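Local coordinates for protein aphrodisin (Mesocricetus auratus, PDB 1E5P) that acts as an aphrodisiac pheromone of the lipocalin family, eliciting copulatory behaviour in male hamsters, at residues Thr60-Tyr65 and Thr74-Asn79; Tyr32-Asp37 and Thr48-Thr53; Lys22-Gly27 and Asn139-Leu144. All blocks are in the same frame, centred on the assembly; numbering follows the deposited sequence.

The three contacts all reach one curled antiparallel sheet, the lipocalin barrel. Such barrels characteristically enclose a ligand cavity, consistent with odorant binding. Contacts 1 and 2 are neighbours, with centres about 11 Å apart, because strands 44-53 and 56-66 lie side by side. Thr60 N is 2.8 Å from Phe49 O, a probable hydrogen bond. Phe76 CZ lies 3.7 Å from Phe49 CE2, where the two rings meet edge to face. The centre of contact 3 lies about 14 Å from that of contact 2 and 19 Å from that of contact 1. It touches contact 2 where Tyr32 CE2 packs 3.4 Å from Ile143 CG2. Its nearest atoms stay about 6 Å from contact 1.

Contact 1 (Thr60-Tyr65 and Thr74-Asn79); sequences TTVIGY and TQFEGN
Thr74 and Phe76 reach segment 60-65 through similar first torsions. In Thr74 the hydroxyl OG1 stands anti to the backbone N (chi1 -164°), beside its own carbonyl carbon, and this brings it to Ile63. In Phe76 the ring carbon CG takes the same place (chi1 -176°), and the ring comes down beside Val62 and Thr60.

Thr74 OG1 donates a hydrogen bond of 2.8 Å to Ile63 O. The hydroxyl approaches from above the carbonyl plane, 64° out of it, and so away from the lone-pair directions. The same Ile63 O also accepts a hydrogen bond from a water, 2.9 Å from that water's oxygen. This water accepts in turn from Gln75 N. Two donors therefore grip Ile63 O, and one of them bridges the two backbones.

Carbon contacts flank this polar centre. Val62 crosses Thr74 at about a right angle, with Val62 CB 3.5 Å from Thr74 OG1. The CG1 branch of Val62 makes an apolar contact, 4.0 Å from Phe76 CD1. Farther along the same ring, Thr60 CG2 is 4.0 Å from Phe76 CE1. Both methyls come at the ring obliquely. The hydroxyl of Thr60 is used elsewhere, in a bond to Ser58 O.

At the other end Gly64 CA rests 4.0 Å from Thr74 CB. Beyond Gln75 the chain turns back, and Phe76 N donates to Gly78 O at 2.8 Å.

Tyr65 keeps backbone hydrogen bonds with Glu73. The contact thus belongs to the antiparallel beta hairpin of strands 56-66 and 72-75, one of the successive hairpins that build a lipocalin barrel.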
ATOM      1  N   THR A  60      10.766  -0.928  -8.709  1.00 17.12           N
ATOM      2  CA  THR A  60      10.476   0.482  -8.794  1.00 16.83           C
ATOM      3  C   THR A  60      10.745   1.226  -7.499  1.00 17.08           C
ATOM      4  O   THR A  60      10.622   0.646  -6.421  1.00 17.22           O
ATOM      5  CB  THR A  60       8.918   0.557  -9.019  1.00 18.87           C
ATOM      6  OG1 THR A  60       8.544  -0.359 -10.078  1.00 20.24           O
ATOM      7  CG2 THR A  60       8.472   1.947  -9.374  1.00 20.43           C
ATOM      8  N   THR A  61      11.153   2.500  -7.636  1.00 17.19           N
ATOM      9  CA  THR A  61      11.247   3.339  -6.446  1.00 16.78           C
ATOM     10  C   THR A  61      10.440   4.618  -6.701  1.00 17.47           C
ATOM     11  O   THR A  61      10.427   5.144  -7.825  1.00 19.56           O
ATOM     12  CB  THR A  61      12.668   3.762  -6.045  1.00 17.60           C
ATOM     13  OG1 THR A  61      13.266   4.444  -7.150  1.00 19.90           O
ATOM     14  CG2 THR A  61      13.498   2.561  -5.636  1.00 21.18           C
ATOM     15  N   VAL A  62       9.725   5.079  -5.690  1.00 17.35           N
ATOM     16  CA  VAL A  62       9.027   6.351  -5.747  1.00 18.35           C
ATOM     17  C   VAL A  62       9.295   7.060  -4.400  1.00 19.24           C
ATOM     18  O   VAL A  62       9.681   6.407  -3.428  1.00 19.42           O
ATOM     19  CB  VAL A  62       7.503   6.263  -5.936  1.00 19.47           C
ATOM     20  CG1 VAL A  62       7.164   5.648  -7.283  1.00 20.17           C
ATOM     21  CG2 VAL A  62       6.853   5.501  -4.802  1.00 21.40           C
ATOM     22  N   ILE A  63       9.116   8.363  -4.391  1.00 19.00           N
ATOM     23  CA  ILE A  63       9.286   9.131  -3.158  1.00 20.08           C
ATOM     24  C   ILE A  63       7.961   9.737  -2.699  1.00 19.68           C
ATOM     25  O   ILE A  63       7.278  10.354  -3.516  1.00 20.82           O
ATOM     26  CB  ILE A  63      10.316  10.258  -3.325  1.00 22.35           C
ATOM     27  CG1 ILE A  63      11.657   9.717  -3.805  1.00 27.97           C
ATOM     28  CG2 ILE A  63      10.467  11.032  -2.006  1.00 22.97           C
ATOM     29  CD1 ILE A  63      12.357   8.797  -2.839  1.00 31.37           C
ATOM     30  N   GLY A  64       7.596   9.512  -1.446  1.00 19.25           N
ATOM     31  CA  GLY A  64       6.401  10.126  -0.875  1.00 17.54           C
ATOM     32  C   GLY A  64       6.877  11.380  -0.095  1.00 18.75           C
ATOM     33  O   GLY A  64       7.831  11.283   0.681  1.00 19.72           O
ATOM     34  N   TYR A  65       6.176  12.465  -0.301  1.00 18.95           N
ATOM     35  CA  TYR A  65       6.527  13.748   0.320  1.00 19.02           C
ATOM     36  C   TYR A  65       5.455  14.136   1.323  1.00 18.26           C
ATOM     37  O   TYR A  65       4.301  14.299   0.952  1.00 18.62           O
ATOM     38  CB  TYR A  65       6.647  14.823  -0.772  1.00 21.09           C
ATOM     39  CG  TYR A  65       7.795  14.533  -1.729  1.00 24.06           C
ATOM     40  CD1 TYR A  65       9.078  14.888  -1.343  1.00 25.69           C
ATOM     41  CD2 TYR A  65       7.595  13.896  -2.941  1.00 24.75           C
ATOM     42  CE1 TYR A  65      10.166  14.626  -2.166  1.00 26.80           C
ATOM     43  CE2 TYR A  65       8.691  13.647  -3.783  1.00 26.31           C
ATOM     44  CZ  TYR A  65       9.952  14.010  -3.378  0.50 26.42           C
ATOM     45  OH  TYR A  65      11.037  13.754  -4.186  0.50 26.27           O
ATOM     46  N   THR A  74       2.666  11.126  -3.631  1.00 19.41           N
ATOM     47  CA  THR A  74       3.584  10.500  -4.558  1.00 20.25           C
ATOM     48  C   THR A  74       2.907  10.315  -5.927  1.00 18.54           C
ATOM     49  O   THR A  74       1.700  10.100  -6.003  1.00 19.23           O
ATOM     50  CB  THR A  74       4.181   9.171  -4.070  1.00 27.46           C
ATOM     51  OG1 THR A  74       5.336   8.860  -4.909  1.00 32.76           O
ATOM     52  CG2 THR A  74       3.184   8.037  -4.190  1.00 28.65           C
ATOM     53  N   GLN A  75       3.703  10.457  -6.981  1.00 17.80           N
ATOM     54  CA  GLN A  75       3.195  10.259  -8.334  1.00 18.78           C
ATOM     55  C   GLN A  75       3.524   8.832  -8.758  1.00 19.75           C
ATOM     56  O   GLN A  75       4.690   8.431  -8.781  1.00 19.74           O
ATOM     57  CB  GLN A  75       3.819  11.271  -9.320  1.00 23.39           C
ATOM     58  CG  GLN A  75       3.228  12.661  -9.099  1.00 30.44           C
ATOM     59  CD  GLN A  75       3.376  13.593 -10.282  1.00 34.81           C
ATOM     60  OE1 GLN A  75       2.780  13.377 -11.333  0.50 35.47           O
ATOM     61  NE2 GLN A  75       4.167  14.643 -10.076  0.50 36.47           N
ATOM     62  N   PHE A  76       2.486   8.030  -9.021  1.00 18.83           N
ATOM     63  CA  PHE A  76       2.676   6.664  -9.495  1.00 17.92           C
ATOM     64  C   PHE A  76       1.307   6.174  -9.991  1.00 16.89           C
ATOM     65  O   PHE A  76       0.373   6.142  -9.190  1.00 18.36           O
ATOM     66  CB  PHE A  76       3.231   5.687  -8.458  1.00 18.87           C
ATOM     67  CG  PHE A  76       3.476   4.311  -9.100  1.00 19.33           C
ATOM     68  CD1 PHE A  76       4.577   4.089  -9.886  1.00 23.02           C
ATOM     69  CD2 PHE A  76       2.551   3.317  -8.887  1.00 21.31           C
ATOM     70  CE1 PHE A  76       4.764   2.828 -10.476  1.00 23.84           C
ATOM     71  CE2 PHE A  76       2.730   2.059  -9.469  1.00 22.54           C
ATOM     72  CZ  PHE A  76       3.840   1.846 -10.252  1.00 22.61           C
ATOM     73  N   GLU A  77       1.189   5.949 -11.298  1.00 17.15           N
ATOM     74  CA  GLU A  77      -0.114   5.525 -11.826  1.00 18.43           C
ATOM     75  C   GLU A  77      -1.175   6.557 -11.449  1.00 19.32           C
ATOM     76  O   GLU A  77      -2.321   6.235 -11.114  1.00 19.99           O
ATOM     77  CB  GLU A  77      -0.486   4.121 -11.375  1.00 20.45           C
ATOM     78  CG  GLU A  77       0.398   3.027 -11.960  1.00 21.76           C
ATOM     79  CD  GLU A  77       0.219   2.762 -13.424  1.00 26.42           C
ATOM     80  OE1 GLU A  77      -0.643   3.354 -14.097  1.00 25.56           O
ATOM     81  OE2 GLU A  77       0.986   1.907 -13.948  1.00 30.87           O
ATOM     82  N   GLY A  78      -0.799   7.839 -11.567  1.00 18.87           N
ATOM     83  CA  GLY A  78      -1.669   8.925 -11.148  1.00 19.85           C
ATOM     84  C   GLY A  78      -1.115   9.569  -9.863  1.00 19.33           C
ATOM     85  O   GLY A  78       0.043   9.369  -9.461  1.00 20.13           O
ATOM     86  N   ASN A  79      -1.986  10.335  -9.222  1.00 18.25           N
ATOM     87  CA  ASN A  79      -1.540  11.051  -7.996  1.00 18.02           C
ATOM     88  C   ASN A  79      -2.017  10.269  -6.791  1.00 19.21           C
ATOM     89  O   ASN A  79      -3.207   9.904  -6.749  1.00 20.12           O
ATOM     90  CB  ASN A  79      -2.145  12.459  -8.039  1.00 19.82           C
ATOM     91  CG  ASN A  79      -1.655  13.247  -9.245  1.00 22.57           C
ATOM     92  OD1 ASN A  79      -0.494  13.185  -9.604  0.50 22.51           O
ATOM     93  ND2 ASN A  79      -2.579  13.995  -9.849  0.50 24.91           N
TER
HETATM   94  O   HOH W   1       6.302  11.253  -6.106  1.00 34.50           O

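Contact 2 (Tyr32-Asp37 and Thr48-Thr53); sequences YFRHID and TFYVIT
The guanidinium of Arg34 has Tyr50 over one face, and Arg34 NE lies at the edge of the Tyr50 ring, near its plane. Arg34 NE is 3.6 Å from Tyr50 CD2, and the two planes are 58° apart. The edge of the Tyr32 ring meets Tyr50 O, with Tyr32 CD1 3.5 Å from that oxygen. Tyr32 OH is hydrogen-bonded to Arg30 NE and Thr146 OG1.

A bend at chi2 (-72°) folds Arg34 back along its own strand. Arg34 NH1 then donates to Phe33 O at 2.9 Å. Phe33 O lies near the guanidinium plane, while NH1 sits above the plane of that carbonyl. Asp147 forms a salt bridge with Arg34 NH2, and Pro150 O accepts from Arg34 NE.

Tyr32 and Tyr50 are a hydrogen-bonded antiparallel pair: Tyr32 N to Tyr50 O is 2.8 Å. Phe33 and Phe49 form a non-hydrogen-bonded pair, their side chains on the opposite face from Tyr32 and Tyr50. The register then slips by one residue. Arg34 N, at 2.9 Å, and His35 N, at 3.1 Å, both donate to Thr48 O from one face of its plane: a classic beta bulge.

A leucine in place of Arg34 would probably leave Asp147 without its salt-bridge mate and Phe33 O without its side-chain donor.

Arg34 is buried, so the nearby carboxylate and carbonyls probably offset its charge and tie this hairpin to the C-terminal tail.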
ATOM      1  N   TYR A  32       3.810  -4.820  -4.750  1.00 16.28           N
ATOM      2  CA  TYR A  32       4.460  -5.693  -3.795  1.00 16.38           C
ATOM      3  C   TYR A  32       5.625  -4.942  -3.130  1.00 16.10           C
ATOM      4  O   TYR A  32       6.683  -4.766  -3.732  1.00 15.76           O
ATOM      5  CB  TYR A  32       4.954  -6.949  -4.513  1.00 16.67           C
ATOM      6  CG  TYR A  32       3.871  -7.673  -5.321  1.00 15.89           C
ATOM      7  CD1 TYR A  32       3.595  -7.373  -6.636  1.00 16.95           C
ATOM      8  CD2 TYR A  32       3.114  -8.642  -4.671  1.00 16.43           C
ATOM      9  CE1 TYR A  32       2.590  -8.061  -7.320  1.00 18.39           C
ATOM     10  CE2 TYR A  32       2.122  -9.343  -5.344  1.00 18.11           C
ATOM     11  CZ  TYR A  32       1.865  -9.028  -6.656  1.00 18.96           C
ATOM     12  OH  TYR A  32       0.867  -9.700  -7.348  1.00 20.93           O
ATOM     13  N   PHE A  33       5.370  -4.493  -1.886  1.00 16.44           N
ATOM     14  CA  PHE A  33       6.443  -3.778  -1.189  1.00 16.73           C
ATOM     15  C   PHE A  33       7.728  -4.598  -1.079  1.00 16.77           C
ATOM     16  O   PHE A  33       7.711  -5.824  -1.026  1.00 16.49           O
ATOM     17  CB  PHE A  33       6.033  -3.485   0.273  1.00 18.16           C
ATOM     18  CG  PHE A  33       5.289  -2.241   0.578  1.00 21.71           C
ATOM     19  CD1 PHE A  33       5.900  -0.995   0.546  1.00 23.96           C
ATOM     20  CD2 PHE A  33       3.962  -2.304   0.983  1.00 24.25           C
ATOM     21  CE1 PHE A  33       5.200   0.148   0.869  1.00 24.19           C
ATOM     22  CE2 PHE A  33       3.251  -1.159   1.309  1.00 24.76           C
ATOM     23  CZ  PHE A  33       3.877   0.060   1.237  1.00 24.67           C
ATOM     24  N   ARG A  34       8.849  -3.865  -0.988  1.00 16.82           N
ATOM     25  CA  ARG A  34      10.128  -4.459  -0.630  1.00 17.05           C
ATOM     26  C   ARG A  34      10.791  -3.648   0.496  1.00 18.39           C
ATOM     27  O   ARG A  34      11.390  -4.281   1.380  1.00 19.68           O
ATOM     28  CB  ARG A  34      11.105  -4.546  -1.810  1.00 18.09           C
ATOM     29  CG  ARG A  34      10.663  -5.578  -2.875  1.00 19.44           C
ATOM     30  CD  ARG A  34      10.862  -6.983  -2.347  1.00 20.84           C
ATOM     31  NE  ARG A  34      10.547  -8.088  -3.277  1.00 20.10           N
ATOM     32  CZ  ARG A  34       9.319  -8.607  -3.343  1.00 20.38           C
ATOM     33  NH1 ARG A  34       8.332  -8.145  -2.589  1.00 20.28           N
ATOM     34  NH2 ARG A  34       9.083  -9.639  -4.157  1.00 21.85           N
ATOM     35  N   HIS A  35      10.657  -2.323   0.509  1.00 16.83           N
ATOM     36  CA  HIS A  35      11.406  -1.584   1.559  1.00 18.19           C
ATOM     37  C   HIS A  35      10.900  -0.163   1.632  1.00 17.94           C
ATOM     38  O   HIS A  35      10.342   0.340   0.653  1.00 17.96           O
ATOM     39  CB  HIS A  35      12.886  -1.517   1.094  1.00 21.32           C
ATOM     40  CG  HIS A  35      13.852  -1.397   2.246  1.00 25.02           C
ATOM     41  ND1 HIS A  35      14.358  -2.513   2.877  1.00 28.47           N
ATOM     42  CD2 HIS A  35      14.372  -0.337   2.881  1.00 27.45           C
ATOM     43  CE1 HIS A  35      15.171  -2.144   3.856  1.00 29.33           C
ATOM     44  NE2 HIS A  35      15.193  -0.822   3.890  1.00 29.51           N
ATOM     45  N   ILE A  36      11.057   0.467   2.805  1.00 18.10           N
ATOM     46  CA  ILE A  36      10.726   1.867   2.970  1.00 18.04           C
ATOM     47  C   ILE A  36      11.971   2.505   3.641  1.00 18.55           C
ATOM     48  O   ILE A  36      12.470   1.910   4.585  1.00 20.35           O
ATOM     49  CB  ILE A  36       9.515   2.086   3.887  1.00 18.70           C
ATOM     50  CG1 ILE A  36       8.252   1.515   3.214  1.00 19.23           C
ATOM     51  CG2 ILE A  36       9.328   3.571   4.191  1.00 19.52           C
ATOM     52  CD1 ILE A  36       7.014   1.599   4.097  1.00 22.36           C
ATOM     53  N   ASP A  37      12.435   3.591   3.057  1.00 18.98           N
ATOM     54  CA  ASP A  37      13.584   4.317   3.667  1.00 20.12           C
ATOM     55  C   ASP A  37      13.060   5.703   4.008  1.00 21.04           C
ATOM     56  O   ASP A  37      12.425   6.332   3.156  1.00 22.11           O
ATOM     57  CB  ASP A  37      14.767   4.370   2.702  1.00 25.12           C
ATOM     58  CG  ASP A  37      15.343   2.976   2.514  1.00 28.55           C
ATOM     59  OD1 ASP A  37      16.070   2.506   3.411  1.00 30.38           O
ATOM     60  OD2 ASP A  37      15.035   2.350   1.490  1.00 33.55           O
ATOM     61  N   THR A  48      10.317   1.213  -2.094  1.00 17.67           N
ATOM     62  CA  THR A  48      10.846   0.320  -3.151  1.00 16.78           C
ATOM     63  C   THR A  48       9.835  -0.844  -3.233  1.00 17.23           C
ATOM     64  O   THR A  48       9.473  -1.357  -2.190  1.00 16.36           O
ATOM     65  CB  THR A  48      12.211  -0.217  -2.733  1.00 18.85           C
ATOM     66  OG1 THR A  48      13.100   0.913  -2.585  1.00 19.26           O
ATOM     67  CG2 THR A  48      12.801  -1.150  -3.794  1.00 20.66           C
ATOM     68  N   PHE A  49       9.436  -1.148  -4.453  1.00 16.64           N
ATOM     69  CA  PHE A  49       8.405  -2.178  -4.610  1.00 16.21           C
ATOM     70  C   PHE A  49       8.456  -2.756  -6.010  1.00 16.17           C
ATOM     71  O   PHE A  49       9.123  -2.219  -6.909  1.00 16.35           O
ATOM     72  CB  PHE A  49       7.020  -1.543  -4.363  1.00 16.32           C
ATOM     73  CG  PHE A  49       6.668  -0.436  -5.322  1.00 16.79           C
ATOM     74  CD1 PHE A  49       7.129   0.858  -5.111  1.00 19.20           C
ATOM     75  CD2 PHE A  49       5.899  -0.674  -6.451  1.00 17.06           C
ATOM     76  CE1 PHE A  49       6.845   1.883  -5.991  1.00 21.42           C
ATOM     77  CE2 PHE A  49       5.588   0.342  -7.337  1.00 18.33           C
ATOM     78  CZ  PHE A  49       6.043   1.636  -7.098  1.00 20.14           C
ATOM     79  N   TYR A  50       7.753  -3.875  -6.155  1.00 15.96           N
ATOM     80  CA  TYR A  50       7.615  -4.456  -7.487  1.00 15.31           C
ATOM     81  C   TYR A  50       6.161  -4.311  -7.971  1.00 15.67           C
ATOM     82  O   TYR A  50       5.214  -4.332  -7.178  1.00 15.58           O
ATOM     83  CB  TYR A  50       7.905  -5.981  -7.471  1.00 16.37           C
ATOM     84  CG  TYR A  50       9.368  -6.326  -7.645  1.00 17.36           C
ATOM     85  CD1 TYR A  50       9.928  -6.404  -8.920  1.00 17.84           C
ATOM     86  CD2 TYR A  50      10.177  -6.579  -6.533  1.00 18.32           C
ATOM     87  CE1 TYR A  50      11.264  -6.730  -9.101  1.00 18.75           C
ATOM     88  CE2 TYR A  50      11.510  -6.907  -6.707  1.00 20.14           C
ATOM     89  CZ  TYR A  50      12.042  -6.966  -7.982  1.00 20.31           C
ATOM     90  OH  TYR A  50      13.366  -7.277  -8.173  1.00 21.53           O
ATOM     91  N   VAL A  51       6.039  -4.140  -9.270  1.00 15.84           N
ATOM     92  CA  VAL A  51       4.737  -4.265  -9.943  1.00 16.08           C
ATOM     93  C   VAL A  51       4.996  -5.147 -11.182  1.00 16.58           C
ATOM     94  O   VAL A  51       6.126  -5.219 -11.651  1.00 16.53           O
ATOM     95  CB  VAL A  51       4.101  -2.967 -10.418  1.00 19.90           C
ATOM     96  CG1 VAL A  51       3.532  -2.216  -9.229  1.00 20.69           C
ATOM     97  CG2 VAL A  51       5.042  -2.122 -11.267  1.00 20.04           C
ATOM     98  N   ILE A  52       3.943  -5.809 -11.672  1.00 17.89           N
ATOM     99  CA  ILE A  52       4.130  -6.557 -12.927  1.00 19.73           C
ATOM    100  C   ILE A  52       3.662  -5.649 -14.061  1.00 20.42           C
ATOM    101  O   ILE A  52       2.516  -5.172 -14.031  1.00 22.21           O
ATOM    102  CB  ILE A  52       3.281  -7.847 -12.938  1.00 22.15           C
ATOM    103  CG1 ILE A  52       3.663  -8.749 -11.784  1.00 23.52           C
ATOM    104  CG2 ILE A  52       3.440  -8.527 -14.294  1.00 22.15           C
ATOM    105  CD1 ILE A  52       5.092  -9.175 -11.689  1.00 25.17           C
ATOM    106  N   THR A  53       4.543  -5.402 -14.998  1.00 20.79           N
ATOM    107  CA  THR A  53       4.232  -4.557 -16.164  1.00 23.35           C
ATOM    108  C   THR A  53       4.686  -5.303 -17.414  1.00 23.47           C
ATOM    109  O   THR A  53       5.810  -5.795 -17.449  1.00 22.62           O
ATOM    110  CB  THR A  53       4.936  -3.196 -16.010  1.00 25.66           C
ATOM    111  OG1 THR A  53       4.457  -2.582 -14.774  1.00 27.73           O
ATOM    112  CG2 THR A  53       4.637  -2.301 -17.186  1.00 26.03           C
TER
HETATM  113  O   HOH W   2      12.924   2.220  -0.220  1.00 25.38           O

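Contact 3 (Lys22-Gly27 and Asn139-Leu144); sequences KIEEGG and NILNIL
Apolar packing carries most of this contact. Ile23 and Leu141 cross obliquely, and their methyls meet with Ile23 CD1 3.7 Å from Leu141 CD1. Ile23 CG1 is equally near, 3.7 Å from Leu141 CD1. The torsions of Ile23 explain its reach: CG1 sits between the backbone N and the carbonyl carbon (chi1 58°), and the chain then runs out extended to CD1. Glu24 CG lies 4.0 Å from Leu141 CD1, but this contact is doubtful, because Glu24 is modelled in two conformers.

Methyls also touch backbone oxygens. Ile23 CD1 lies 3.8 Å from Asn139 O, and Leu141 CD1 lies 3.7 Å from Ile23 O. The end of Ile143 makes a longer approach to the same carbonyl, with CD1 4.3 Å from Ile23 O.

In the fold, 22-27 belongs to the long loop between strands 8-17 and 32-39. Segment 139-144 holds the short strand 140-142, which pairs antiparallel with strand 8-17. This late strand added beside the first one is a familiar feature of lipocalins. Ile23 and Ile143 both also pack on Ile15 of strand 8-17.

One backbone hydrogen bond closes a turn within the loop. Glu24 to Gly27 form a type II beta turn, closed by Gly27 N to Glu24 O at 2.8 Å. Outside the two segments, Arg30 NH1 donates to Ile23 O.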
ATOM      1  N   LYS A  22      -8.520  -2.356 -10.049  1.00 21.04           N
ATOM      2  CA  LYS A  22      -7.220  -1.701  -9.892  1.00 20.43           C
ATOM      3  C   LYS A  22      -6.189  -2.558  -9.163  1.00 20.63           C
ATOM      4  O   LYS A  22      -4.966  -2.356  -9.323  1.00 20.76           O
ATOM      5  CB  LYS A  22      -7.410  -0.410  -9.083  1.00 20.73           C
ATOM      6  CG  LYS A  22      -8.137   0.716  -9.801  1.00 22.45           C
ATOM      7  CD  LYS A  22      -7.199   1.405 -10.800  1.00 23.07           C
ATOM      8  CE  LYS A  22      -7.878   2.623 -11.457  1.00 21.58           C
ATOM      9  NZ  LYS A  22      -6.901   3.298 -12.369  1.00 21.21           N
ATOM     10  N   ILE A  23      -6.649  -3.499  -8.338  1.00 18.75           N
ATOM     11  CA  ILE A  23      -5.750  -4.273  -7.487  1.00 19.03           C
ATOM     12  C   ILE A  23      -5.727  -5.760  -7.788  1.00 19.84           C
ATOM     13  O   ILE A  23      -4.982  -6.517  -7.144  1.00 19.02           O
ATOM     14  CB  ILE A  23      -6.034  -4.012  -5.997  1.00 18.96           C
ATOM     15  CG1 ILE A  23      -7.486  -4.342  -5.603  1.00 18.94           C
ATOM     16  CG2 ILE A  23      -5.765  -2.549  -5.671  1.00 20.27           C
ATOM     17  CD1 ILE A  23      -7.662  -4.538  -4.099  1.00 20.16           C
ATOM     18  N   GLU A  24      -6.574  -6.179  -8.749  1.00 20.79           N
ATOM     19  CA  GLU A  24      -6.469  -7.600  -9.146  1.00 21.99           C
ATOM     20  C   GLU A  24      -5.229  -7.805 -10.009  1.00 21.57           C
ATOM     21  O   GLU A  24      -4.530  -6.852 -10.364  1.00 21.68           O
ATOM     22  CB  GLU A  24      -7.724  -7.962  -9.947  1.00 25.63           C
ATOM     23  CG  GLU A  24      -8.936  -7.842  -9.001  1.00 32.52           C
ATOM     24  CD  GLU A  24     -10.087  -8.671  -9.516  1.00 37.29           C
ATOM     25  OE1 GLU A  24     -10.367  -8.530 -10.727  0.50 37.76           O
ATOM     26  OE2 GLU A  24     -10.684  -9.437  -8.735  0.50 39.77           O
ATOM     27  N   GLU A  25      -4.926  -9.061 -10.328  1.00 22.23           N
ATOM     28  CA  GLU A  25      -3.802  -9.336 -11.237  1.00 24.59           C
ATOM     29  C   GLU A  25      -4.041  -8.512 -12.517  1.00 25.46           C
ATOM     30  O   GLU A  25      -5.144  -8.456 -13.032  0.50 24.61           O
ATOM     31  CB  GLU A  25      -3.834 -10.830 -11.594  1.00 25.86           C
ATOM     32  CG  GLU A  25      -2.740 -11.334 -12.488  1.00 27.22           C
ATOM     33  CD  GLU A  25      -2.909 -12.782 -12.929  0.70 26.05           C
ATOM     34  OE1 GLU A  25      -3.912 -13.406 -12.556  0.50 24.63           O
ATOM     35  OE2 GLU A  25      -2.033 -13.281 -13.674  0.50 25.30           O
ATOM     36  N   GLY A  26      -3.007  -7.830 -12.973  1.00 27.91           N
ATOM     37  CA  GLY A  26      -3.075  -6.995 -14.152  1.00 27.33           C
ATOM     38  C   GLY A  26      -3.370  -5.534 -13.845  1.00 25.89           C
ATOM     39  O   GLY A  26      -3.189  -4.660 -14.685  0.50 24.40           O
ATOM     40  N   GLY A  27      -3.810  -5.273 -12.602  1.00 23.89           N
ATOM     41  CA  GLY A  27      -4.198  -3.924 -12.219  1.00 21.89           C
ATOM     42  C   GLY A  27      -2.977  -3.089 -11.881  1.00 20.43           C
ATOM     43  O   GLY A  27      -1.994  -3.593 -11.350  1.00 21.48           O
ATOM     44  N   ASN A 139     -13.772  -6.975  -1.203  1.00 25.51           N
ATOM     45  CA  ASN A 139     -12.727  -6.356  -2.012  1.00 23.79           C
ATOM     46  C   ASN A 139     -11.370  -6.429  -1.317  1.00 23.13           C
ATOM     47  O   ASN A 139     -10.431  -5.739  -1.776  1.00 22.86           O
ATOM     48  CB  ASN A 139     -13.078  -4.908  -2.321  1.00 24.76           C
ATOM     49  CG  ASN A 139     -14.162  -4.696  -3.350  1.00 26.55           C
ATOM     50  OD1 ASN A 139     -14.269  -3.621  -3.965  1.00 26.61           O
ATOM     51  ND2 ASN A 139     -14.982  -5.733  -3.563  1.00 26.27           N
ATOM     52  N   ILE A 140     -11.248  -7.163  -0.229  1.00 22.08           N
ATOM     53  CA  ILE A 140      -9.961  -7.374   0.446  1.00 22.07           C
ATOM     54  C   ILE A 140      -9.261  -8.550  -0.220  1.00 22.17           C
ATOM     55  O   ILE A 140      -9.777  -9.703  -0.229  1.00 22.88           O
ATOM     56  CB  ILE A 140     -10.124  -7.652   1.955  1.00 23.23           C
ATOM     57  CG1 ILE A 140     -10.713  -6.448   2.690  1.00 23.42           C
ATOM     58  CG2 ILE A 140      -8.792  -8.051   2.583  1.00 25.09           C
ATOM     59  CD1 ILE A 140     -11.227  -6.798   4.089  1.00 24.69           C
ATOM     60  N   LEU A 141      -8.096  -8.294  -0.822  1.00 20.37           N
ATOM     61  CA  LEU A 141      -7.348  -9.317  -1.514  1.00 21.04           C
ATOM     62  C   LEU A 141      -6.053  -9.733  -0.833  1.00 22.31           C
ATOM     63  O   LEU A 141      -5.311  -8.915  -0.285  1.00 21.01           O
ATOM     64  CB  LEU A 141      -7.007  -8.841  -2.950  1.00 21.95           C
ATOM     65  CG  LEU A 141      -8.209  -8.434  -3.819  1.00 22.43           C
ATOM     66  CD1 LEU A 141      -7.714  -8.045  -5.208  1.00 22.32           C
ATOM     67  CD2 LEU A 141      -9.217  -9.574  -3.924  1.00 23.29           C
ATOM     68  N   ASN A 142      -5.765 -11.034  -0.926  1.00 23.39           N
ATOM     69  CA  ASN A 142      -4.519 -11.586  -0.381  1.00 24.53           C
ATOM     70  C   ASN A 142      -3.395 -11.411  -1.402  1.00 23.62           C
ATOM     71  O   ASN A 142      -3.342 -12.113  -2.423  1.00 24.64           O
ATOM     72  CB  ASN A 142      -4.697 -13.078  -0.072  1.00 27.97           C
ATOM     73  CG  ASN A 142      -3.497 -13.691   0.664  1.00 30.50           C
ATOM     74  OD1 ASN A 142      -2.382 -13.197   0.558  0.50 26.00           O
ATOM     75  N   ILE A 143      -2.553 -10.452  -1.169  1.00 22.57           N
ATOM     76  CA  ILE A 143      -1.491 -10.130  -2.154  1.00 22.10           C
ATOM     77  C   ILE A 143      -0.271 -10.979  -1.880  1.00 22.92           C
ATOM     78  O   ILE A 143       0.439 -11.376  -2.794  1.00 22.69           O
ATOM     79  CB  ILE A 143      -1.147  -8.635  -2.005  1.00 21.27           C
ATOM     80  CG1 ILE A 143      -2.404  -7.779  -2.164  1.00 24.87           C
ATOM     81  CG2 ILE A 143      -0.051  -8.221  -2.975  1.00 21.92           C
ATOM     82  CD1 ILE A 143      -3.109  -7.935  -3.497  1.00 26.85           C
ATOM     83  N   LEU A 144      -0.045 -11.315  -0.610  1.00 24.91           N
ATOM     84  CA  LEU A 144       1.143 -12.112  -0.263  1.00 26.63           C
ATOM     85  C   LEU A 144       1.217 -13.407  -1.040  1.00 26.79           C
ATOM     86  O   LEU A 144       2.292 -13.836  -1.483  1.00 25.73           O
ATOM     87  CB  LEU A 144       1.083 -12.365   1.256  1.00 29.85           C
ATOM     88  CG  LEU A 144       2.185 -13.228   1.838  1.00 33.00           C
ATOM     89  CD1 LEU A 144       3.538 -12.533   1.720  1.00 34.96           C
ATOM     90  CD2 LEU A 144       1.881 -13.524   3.305  1.00 33.50           C
TER